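Local coordinates for protein serine acetyltransferase 1, putative (Entamoeba histolytica, PDB 7BW9) that probably transfers an acetyl group to the hydroxyl of serine, a step of cysteine biosynthesis, and is seen here with cysteine bound, at residues A[33-38]-A[155-160]; A[74-79]-A[145-150]; A[134-139]-A[164-169]. One frame throughout, in Å; residues are numbered along the deposited sequence.

All three contacts are buried, and all hold together the helical part of the chain or tie it to the left-handed beta-helix. Contacts 1 and 2 both use helix 148-162, in its second half and at its start. They meet through Tyr150 OH and Glu37 OE2, a probable hydrogen bond of 2.8 Å. Contact 2 lies farthest from the chain centre and contact 3 closest. Contacts 1 and 2 join helices through aromatic rings, with no hydrogen bond directly across. Contact 3 joins helix 128-144 to the first strand of the beta-helix and has one such bond, to a backbone carbonyl. The second subunit touches all three.

Contact 1 (A[33-38]-A[155-160])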
loop_
_atom_site.group_PDB
_atom_site.type_symbol
_atom_site.label_atom_id
_atom_site.label_comp_id
_atom_site.label_asym_id
_atom_site.label_seq_id
_atom_site.Cartn_x
_atom_site.Cartn_y
_atom_site.Cartn_z
ATOM N N LYS A 33 -14.752 5.169 6.644
ATOM C CA LYS A 33 -13.715 5.948 7.308
ATOM C C LYS A 33 -12.396 5.819 6.554
ATOM O O LYS A 33 -12.078 4.754 6.016
ATOM C CB LYS A 33 -13.523 5.483 8.754
ATOM C CG LYS A 33 -14.616 5.938 9.716
ATOM C CD LYS A 33 -15.284 4.743 10.398
ATOM C CE LYS A 33 -14.602 4.382 11.719
ATOM N NZ LYS A 33 -15.581 3.931 12.757
ATOM N N SER A 34 -11.630 6.912 6.522
ATOM C CA SER A 34 -10.283 6.900 5.961
ATOM C C SER A 34 -9.435 7.969 6.640
ATOM O O SER A 34 -8.813 7.704 7.671
ATOM C CB SER A 34 -10.321 7.104 4.442
ATOM O OG SER A 34 -11.220 8.143 4.070
ATOM N N PHE A 35 -9.381 9.170 6.065
ATOM C CA PHE A 35 -8.785 10.321 6.731
ATOM C C PHE A 35 -9.610 11.544 6.359
ATOM O O PHE A 35 -10.468 11.490 5.476
ATOM C CB PHE A 35 -7.300 10.497 6.381
ATOM C CG PHE A 35 -7.038 10.717 4.928
ATOM C CD1 PHE A 35 -6.839 9.631 4.069
ATOM C CD2 PHE A 35 -6.962 12.001 4.414
ATOM C CE1 PHE A 35 -6.579 9.821 2.721
ATOM C CE2 PHE A 35 -6.718 12.211 3.060
ATOM C CZ PHE A 35 -6.527 11.119 2.210
ATOM N N LEU A 36 -9.371 12.649 7.063
ATOM C CA LEU A 36 -10.367 13.718 7.091
ATOM C C LEU A 36 -10.682 14.229 5.686
ATOM O O LEU A 36 -11.846 14.239 5.275
ATOM C CB LEU A 36 -9.911 14.860 7.996
ATOM C CG LEU A 36 -10.990 15.911 8.284
ATOM C CD1 LEU A 36 -12.366 15.263 8.481
ATOM C CD2 LEU A 36 -10.625 16.716 9.521
ATOM N N GLU A 37 -9.656 14.615 4.914
ATOM C CA GLU A 37 -9.929 15.227 3.610
ATOM C C GLU A 37 -10.655 14.265 2.678
ATOM O O GLU A 37 -11.564 14.676 1.952
ATOM C CB GLU A 37 -8.641 15.728 2.967
ATOM C CG GLU A 37 -7.949 16.810 3.750
ATOM C CD GLU A 37 -6.893 16.238 4.678
ATOM O OE1 GLU A 37 -7.168 15.209 5.338
ATOM O OE2 GLU A 37 -5.783 16.804 4.726
ATOM N N LEU A 38 -10.299 12.974 2.702
ATOM C CA LEU A 38 -10.956 12.027 1.798
ATOM C C LEU A 38 -12.414 11.802 2.193
ATOM O O LEU A 38 -13.317 11.828 1.342
ATOM C CB LEU A 38 -10.204 10.696 1.773
ATOM C CG LEU A 38 -10.916 9.678 0.875
ATOM C CD1 LEU A 38 -11.019 10.181 -0.579
ATOM C CD2 LEU A 38 -10.258 8.303 0.944
ATOM N N MET A 155 -1.307 14.544 -0.991
ATOM C CA MET A 155 -1.126 13.397 -1.874
ATOM C C MET A 155 -0.471 12.217 -1.159
ATOM O O MET A 155 -0.787 11.059 -1.470
ATOM C CB MET A 155 -0.309 13.786 -3.106
ATOM C CG MET A 155 -1.069 14.667 -4.101
ATOM S SD MET A 155 -2.778 14.177 -4.364
ATOM C CE MET A 155 -2.635 12.589 -5.169
ATOM N N GLU A 156 0.443 12.471 -0.208
ATOM C CA GLU A 156 1.053 11.343 0.499
ATOM C C GLU A 156 0.048 10.651 1.415
ATOM O O GLU A 156 0.138 9.435 1.622
ATOM C CB GLU A 156 2.283 11.783 1.299
ATOM C CG GLU A 156 3.509 12.133 0.426
ATOM C CD GLU A 156 3.944 11.008 -0.523
ATOM O OE1 GLU A 156 3.766 9.813 -0.181
ATOM O OE2 GLU A 156 4.496 11.322 -1.605
ATOM N N ASN A 157 -0.925 11.395 1.951
ATOM C CA ASN A 157 -1.993 10.761 2.728
ATOM C C ASN A 157 -2.742 9.730 1.892
ATOM O O ASN A 157 -2.977 8.602 2.339
ATOM C CB ASN A 157 -2.984 11.810 3.252
ATOM C CG ASN A 157 -2.444 12.599 4.427
ATOM O OD1 ASN A 157 -1.471 12.203 5.064
ATOM N ND2 ASN A 157 -3.090 13.724 4.728
ATOM N N ILE A 158 -3.157 10.112 0.680
ATOM C CA ILE A 158 -3.942 9.197 -0.148
ATOM C C ILE A 158 -3.044 8.076 -0.690
ATOM O O ILE A 158 -3.500 6.936 -0.860
ATOM C CB ILE A 158 -4.685 9.982 -1.261
ATOM C CG1 ILE A 158 -5.767 9.124 -1.926
ATOM C CG2 ILE A 158 -3.731 10.523 -2.339
ATOM C CD1 ILE A 158 -6.746 8.527 -0.966
ATOM N N HIS A 159 -1.762 8.382 -0.944
ATOM C CA HIS A 159 -0.724 7.372 -1.193
ATOM C C HIS A 159 -0.716 6.290 -0.120
ATOM O O HIS A 159 -0.699 5.091 -0.419
ATOM C CB HIS A 159 0.647 8.061 -1.230
ATOM C CG HIS A 159 1.762 7.201 -1.753
ATOM N ND1 HIS A 159 3.091 7.505 -1.539
ATOM C CD2 HIS A 159 1.751 6.066 -2.497
ATOM C CE1 HIS A 159 3.852 6.596 -2.125
ATOM N NE2 HIS A 159 3.065 5.713 -2.716
ATOM N N SER A 160 -0.696 6.701 1.149
ATOM C CA SER A 160 -0.605 5.735 2.234
ATOM C C SER A 160 -1.815 4.802 2.262
ATOM O O SER A 160 -1.688 3.636 2.648
ATOM C CB SER A 160 -0.451 6.479 3.564
ATOM O OG SER A 160 -0.968 5.710 4.625
#
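Phe35 meets Asn157 and Ile158 on helix 148-162. It sits at the N-cap position of helix 36-45. Its CG lies between the backbone N and the carbonyl carbon (chi1 61°), and its side chain sets out toward helix 148-162. Asn157 CB comes over one ring face, 3.9 Å from the centroid and 19° off the normal, a CH-pi contact displaced toward the rim. The amide plane of Asn157 is turned 61° from the ring. Asn157 OD1 has a weak hydrogen bond from Lys32 of the second subunit, so this helix pair also borders the subunit interface. Leu38 CB, from the same segment as Phe35, lies over the opposite face. Phe35 CE1 also reaches Ile158 CD1 at 3.9 Å.

Next comes Glu37, whose chain bends at chi2. Its OE2 stays 4.1 Å from Asn157 ND2, which is no hydrogen bond. That oxygen bonds instead to the Tyr150 hydroxyl, and weakly to His71.

Leu38 ends the segment. Its CD2 touches Ile158 CD1 at 4.0 Å, the two side chains crossing at about a right angle. Ile158 also packs on Ile135 of helix 128-144.

The contact seats the start of helix 36-45 on helix 148-162 within the helical part of the chain. Its chemistry is mainly apolar, with the phenyl ring held between a methylene on each face.

Contact 2 (A[74-79]-A[145-150])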
loop_
_atom_site.group_PDB
_atom_site.type_symbol
_atom_site.label_atom_id
_atom_site.label_comp_id
_atom_site.label_asym_id
_atom_site.label_seq_id
_atom_site.Cartn_x
_atom_site.Cartn_y
_atom_site.Cartn_z
ATOM N N ASN A 74 -5.807 25.821 7.377
ATOM C CA ASN A 74 -4.921 25.729 8.535
ATOM C C ASN A 74 -3.625 24.992 8.217
ATOM O O ASN A 74 -2.573 25.337 8.769
ATOM C CB ASN A 74 -5.637 25.054 9.706
ATOM C CG ASN A 74 -6.769 25.898 10.249
ATOM O OD1 ASN A 74 -6.858 27.095 9.955
ATOM N ND2 ASN A 74 -7.643 25.284 11.048
ATOM N N SER A 75 -3.668 23.977 7.351
ATOM C CA SER A 75 -2.430 23.280 7.019
ATOM C C SER A 75 -1.526 24.138 6.146
ATOM O O SER A 75 -0.299 24.118 6.309
ATOM C CB SER A 75 -2.735 21.951 6.335
ATOM O OG SER A 75 -3.752 21.259 7.037
ATOM N N ILE A 76 -2.104 24.884 5.198
ATOM C CA ILE A 76 -1.275 25.698 4.312
ATOM C C ILE A 76 -0.619 26.833 5.095
ATOM O O ILE A 76 0.573 27.116 4.913
ATOM C CB ILE A 76 -2.094 26.218 3.113
ATOM C CG1 ILE A 76 -2.558 25.045 2.239
ATOM C CG2 ILE A 76 -1.263 27.177 2.272
ATOM C CD1 ILE A 76 -3.527 25.441 1.156
ATOM N N GLU A 77 -1.374 27.470 6.003
ATOM C CA GLU A 77 -0.811 28.486 6.890
ATOM C C GLU A 77 0.404 27.970 7.635
ATOM O O GLU A 77 1.414 28.672 7.752
ATOM C CB GLU A 77 -1.849 28.941 7.911
ATOM C CG GLU A 77 -2.923 29.837 7.376
ATOM C CD GLU A 77 -3.686 30.538 8.484
ATOM O OE1 GLU A 77 -3.124 30.707 9.592
ATOM O OE2 GLU A 77 -4.858 30.895 8.247
ATOM N N ALA A 78 0.313 26.747 8.171
ATOM C CA ALA A 78 1.416 26.194 8.946
ATOM C C ALA A 78 2.692 26.148 8.121
ATOM O O ALA A 78 3.773 26.483 8.618
ATOM C CB ALA A 78 1.048 24.804 9.467
ATOM N N TYR A 79 2.586 25.764 6.847
ATOM C CA TYR A 79 3.767 25.732 5.993
ATOM C C TYR A 79 4.154 27.118 5.476
ATOM O O TYR A 79 5.331 27.348 5.171
ATOM C CB TYR A 79 3.536 24.804 4.802
ATOM C CG TYR A 79 3.598 23.313 5.085
ATOM C CD1 TYR A 79 4.819 22.648 5.186
ATOM C CD2 TYR A 79 2.433 22.562 5.189
ATOM C CE1 TYR A 79 4.871 21.282 5.411
ATOM C CE2 TYR A 79 2.476 21.199 5.412
ATOM C CZ TYR A 79 3.695 20.564 5.526
ATOM O OH TYR A 79 3.722 19.202 5.752
ATOM N N ASN A 145 -1.675 27.101 -7.386
ATOM C CA ASN A 145 -1.759 28.428 -6.806
ATOM C C ASN A 145 -0.704 28.674 -5.740
ATOM O O ASN A 145 -0.794 29.664 -5.010
ATOM C CB ASN A 145 -3.159 28.670 -6.266
ATOM C CG ASN A 145 -4.178 28.826 -7.378
ATOM O OD1 ASN A 145 -4.502 29.940 -7.776
ATOM N ND2 ASN A 145 -4.683 27.708 -7.889
ATOM N N GLY A 146 0.304 27.814 -5.651
ATOM C CA GLY A 146 1.546 28.138 -4.969
ATOM C C GLY A 146 1.854 27.316 -3.743
ATOM O O GLY A 146 2.948 27.476 -3.182
ATOM N N ASP A 147 0.950 26.451 -3.277
ATOM C CA ASP A 147 1.202 25.654 -2.075
ATOM C C ASP A 147 1.794 24.318 -2.496
ATOM O O ASP A 147 1.067 23.383 -2.841
ATOM C CB ASP A 147 -0.074 25.447 -1.265
ATOM C CG ASP A 147 -0.014 24.187 -0.411
ATOM O OD1 ASP A 147 1.064 23.911 0.173
ATOM O OD2 ASP A 147 -1.020 23.441 -0.369
ATOM N N ILE A 148 3.117 24.210 -2.469
ATOM C CA ILE A 148 3.714 22.946 -2.875
ATOM C C ILE A 148 3.863 21.984 -1.703
ATOM O O ILE A 148 3.925 20.769 -1.923
ATOM C CB ILE A 148 5.060 23.163 -3.588
ATOM C CG1 ILE A 148 6.113 23.706 -2.617
ATOM C CG2 ILE A 148 4.871 24.085 -4.785
ATOM C CD1 ILE A 148 7.449 23.954 -3.258
ATOM N N GLU A 149 3.861 22.484 -0.466
ATOM C CA GLU A 149 4.115 21.626 0.683
ATOM C C GLU A 149 2.863 20.864 1.106
ATOM O O GLU A 149 2.895 19.634 1.241
ATOM C CB GLU A 149 4.649 22.450 1.850
ATOM C CG GLU A 149 5.854 23.325 1.539
ATOM C CD GLU A 149 7.192 22.686 1.896
ATOM O OE1 GLU A 149 7.222 21.770 2.748
ATOM O OE2 GLU A 149 8.220 23.114 1.324
ATOM N N TYR A 150 1.751 21.569 1.345
ATOM C CA TYR A 150 0.578 20.863 1.851
ATOM C C TYR A 150 -0.059 19.998 0.768
ATOM O O TYR A 150 -0.547 18.906 1.062
ATOM C CB TYR A 150 -0.461 21.820 2.443
ATOM C CG TYR A 150 -1.772 21.091 2.647
ATOM C CD1 TYR A 150 -1.911 20.137 3.650
ATOM C CD2 TYR A 150 -2.826 21.273 1.773
ATOM C CE1 TYR A 150 -3.092 19.438 3.809
ATOM C CE2 TYR A 150 -4.003 20.584 1.916
ATOM C CZ TYR A 150 -4.138 19.670 2.927
ATOM O OH TYR A 150 -5.332 19.000 3.040
#
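Two tyrosines, one from each helix, carry this contact: Tyr79 against Glu149, and Tyr150 against Ser75 and Ile76. Tyr79 is the last residue of helix 58-79, and its ring lies flat against the start of helix 148-162. Glu149 CB sits over one face, 3.6 Å from the ring centroid and 24° off its normal. This is a CH-pi contact, off-centre over the ring. The Glu149 chain then bends at chi2, which brings OE1 to 3.5 Å from Tyr79 CD1. Its carboxylate plane is 35° from the ring. The backbone N of Tyr150 is over the same face of Tyr79.

Tyr150 holds its CG anti to the backbone N (chi1 167°), which lays the ring beside helix 58-79. Ser75 CB approaches CD1 of this ring obliquely at 3.3 Å. Ile76 CG1 approaches Tyr150 CD2, also obliquely, at 3.8 Å. Ile76 CG1 further meets Asp147 OD2 at 3.4 Å.

Asp147 is the N-cap of helix 148-162. Its OD1 accepts from Tyr150 N at 2.7 Å through the syn lone pair. Just before it, Gly146 closes helix 128-144 as the C-prime residue of a Schellman motif. The contact thus packs the tight turn between two helices against the end of a third.

No hydrogen bond crosses it, and the polar tips reach beyond. Tyr79 OH bonds Glu153 and also Arg125 of the second subunit. Glu149 OE2 bonds Ser119 of the second subunit, while the Tyr150 hydroxyl turns to Glu37. Packing without a hydrogen bond thus joins the helices, while buried hydroxyls and carboxylates link them to other elements and to the neighbouring subunit.

Contact 3 (A[134-139]-A[164-169]); sequences MIQRVA and IDIHPG
This is a buried contact of a helix with a short strand and the turn after it, where helix 128-144 packs on the chain entering the left-handed beta-helix. Gln136 is its centre. A chi1 of -157° sends CG away from the backbone N and onto Ile166 CG2, 3.5 Å away. The two side chains cross at about a right angle. The chain then bends at chi2 and carries the amide to the backbone beyond the strand. There NE2 donates to His167 O over 3.3 Å, with an N-H...O angle of 162°. The donor lies in the carbonyl plane. NE2 has a stronger partner in Thr170 O, so two carbonyls of the same loop hold the amide. One turn on, Ala139 CB touches Pro168 CB at 4.1 Å. The turn is braced from within by Gly169 N, which donates to His167 ND1 at 2.9 Å. The His167 side chain is about 6 Å from a bound cysteine and packs on Ala116 of the second subunit, a residue of a cysteine pocket. Helix 148-162 adds Met155 against Ala139 and Ser151 against Pro168. Strand 165-166 pairs in parallel with strand 185-186, in the next coil of the beta-helix.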
loop_
_atom_site.group_PDB
_atom_site.type_symbol
_atom_site.label_atom_id
_atom_site.label_comp_id
_atom_site.label_asym_id
_atom_site.label_seq_id
_atom_site.Cartn_x
_atom_site.Cartn_y
_atom_site.Cartn_z
ATOM N N MET A 134 -10.107 12.010 -6.835
ATOM C CA MET A 134 -10.766 12.982 -5.962
ATOM C C MET A 134 -9.739 13.836 -5.219
ATOM O O MET A 134 -9.834 15.066 -5.190
ATOM C CB MET A 134 -11.669 12.267 -4.953
ATOM C CG MET A 134 -12.785 11.417 -5.536
ATOM S SD MET A 134 -13.802 10.768 -4.182
ATOM C CE MET A 134 -15.139 9.963 -5.068
ATOM N N ILE A 135 -8.738 13.197 -4.615
ATOM C CA ILE A 135 -7.712 13.949 -3.900
ATOM C C ILE A 135 -6.821 14.723 -4.871
ATOM O O ILE A 135 -6.496 15.895 -4.629
ATOM C CB ILE A 135 -6.888 13.006 -3.013
ATOM C CG1 ILE A 135 -7.812 12.238 -2.077
ATOM C CG2 ILE A 135 -5.840 13.784 -2.213
ATOM C CD1 ILE A 135 -8.573 13.133 -1.068
ATOM N N GLN A 136 -6.401 14.085 -5.978
ATOM C CA GLN A 136 -5.405 14.711 -6.852
ATOM C C GLN A 136 -5.946 15.977 -7.500
ATOM O O GLN A 136 -5.232 16.982 -7.598
ATOM C CB GLN A 136 -4.935 13.737 -7.937
ATOM C CG GLN A 136 -3.524 14.089 -8.519
ATOM C CD GLN A 136 -3.571 15.137 -9.619
ATOM O OE1 GLN A 136 -4.596 15.298 -10.274
ATOM N NE2 GLN A 136 -2.475 15.875 -9.802
ATOM N N ARG A 137 -7.198 15.946 -7.961
ATOM C CA ARG A 137 -7.766 17.128 -8.596
ATOM C C ARG A 137 -7.925 18.277 -7.602
ATOM O O ARG A 137 -7.784 19.446 -7.983
ATOM C CB ARG A 137 -9.089 16.750 -9.266
ATOM C CG ARG A 137 -8.864 15.673 -10.347
ATOM C CD ARG A 137 -9.947 15.658 -11.388
ATOM N NE ARG A 137 -9.835 14.553 -12.344
ATOM C CZ ARG A 137 -9.036 14.560 -13.417
ATOM N NH1 ARG A 137 -8.254 15.603 -13.663
ATOM N NH2 ARG A 137 -9.030 13.522 -14.247
ATOM N N VAL A 138 -8.173 17.971 -6.323
ATOM C CA VAL A 138 -8.142 19.012 -5.302
ATOM C C VAL A 138 -6.721 19.512 -5.104
ATOM O O VAL A 138 -6.453 20.717 -5.181
ATOM C CB VAL A 138 -8.731 18.492 -3.978
ATOM C CG1 VAL A 138 -8.345 19.419 -2.847
ATOM C CG2 VAL A 138 -10.239 18.334 -4.097
ATOM N N ALA A 139 -5.791 18.585 -4.849
ATOM C CA ALA A 139 -4.413 18.957 -4.535
ATOM C C ALA A 139 -3.790 19.774 -5.651
ATOM O O ALA A 139 -2.990 20.678 -5.391
ATOM C CB ALA A 139 -3.566 17.701 -4.295
ATOM N N ILE A 164 -1.177 4.272 -4.362
ATOM C CA ILE A 164 -1.033 5.017 -5.611
ATOM C C ILE A 164 -0.341 6.339 -5.322
ATOM O O ILE A 164 -0.778 7.103 -4.446
ATOM C CB ILE A 164 -2.391 5.271 -6.283
ATOM C CG1 ILE A 164 -3.147 3.961 -6.502
ATOM C CG2 ILE A 164 -2.182 6.054 -7.605
ATOM C CD1 ILE A 164 -4.578 4.193 -6.998
ATOM N N ASP A 165 0.722 6.622 -6.068
ATOM C CA ASP A 165 1.596 7.762 -5.797
ATOM C C ASP A 165 1.515 8.722 -6.972
ATOM O O ASP A 165 2.166 8.499 -8.001
ATOM C CB ASP A 165 3.024 7.285 -5.561
ATOM C CG ASP A 165 3.924 8.363 -5.000
ATOM O OD1 ASP A 165 3.546 9.553 -5.037
ATOM O OD2 ASP A 165 5.021 8.014 -4.505
ATOM N N ILE A 166 0.737 9.798 -6.825
ATOM C CA ILE A 166 0.606 10.814 -7.866
ATOM C C ILE A 166 1.002 12.166 -7.293
ATOM O O ILE A 166 0.469 12.593 -6.256
ATOM C CB ILE A 166 -0.823 10.890 -8.437
ATOM C CG1 ILE A 166 -1.267 9.542 -8.979
ATOM C CG2 ILE A 166 -0.905 11.972 -9.522
ATOM C CD1 ILE A 166 -2.668 9.576 -9.561
ATOM N N HIS A 167 1.908 12.851 -7.982
ATOM C CA HIS A 167 2.362 14.139 -7.489
ATOM C C HIS A 167 1.263 15.195 -7.652
ATOM O O HIS A 167 0.488 15.154 -8.609
ATOM C CB HIS A 167 3.626 14.577 -8.223
ATOM C CG HIS A 167 4.386 15.651 -7.516
ATOM N ND1 HIS A 167 4.069 16.988 -7.637
ATOM C CD2 HIS A 167 5.437 15.588 -6.662
ATOM C CE1 HIS A 167 4.887 17.702 -6.882
ATOM N NE2 HIS A 167 5.731 16.878 -6.286
ATOM N N PRO A 168 1.160 16.141 -6.714
ATOM C CA PRO A 168 0.164 17.214 -6.880
ATOM C C PRO A 168 0.382 18.061 -8.123
ATOM O O PRO A 168 -0.578 18.637 -8.656
ATOM C CB PRO A 168 0.313 18.045 -5.590
ATOM C CG PRO A 168 1.699 17.716 -5.081
ATOM C CD PRO A 168 1.929 16.280 -5.464
ATOM N N GLY A 169 1.614 18.154 -8.615
ATOM C CA GLY A 169 1.871 18.913 -9.828
ATOM C C GLY A 169 1.436 18.237 -11.108
ATOM O O GLY A 169 1.298 18.914 -12.129
#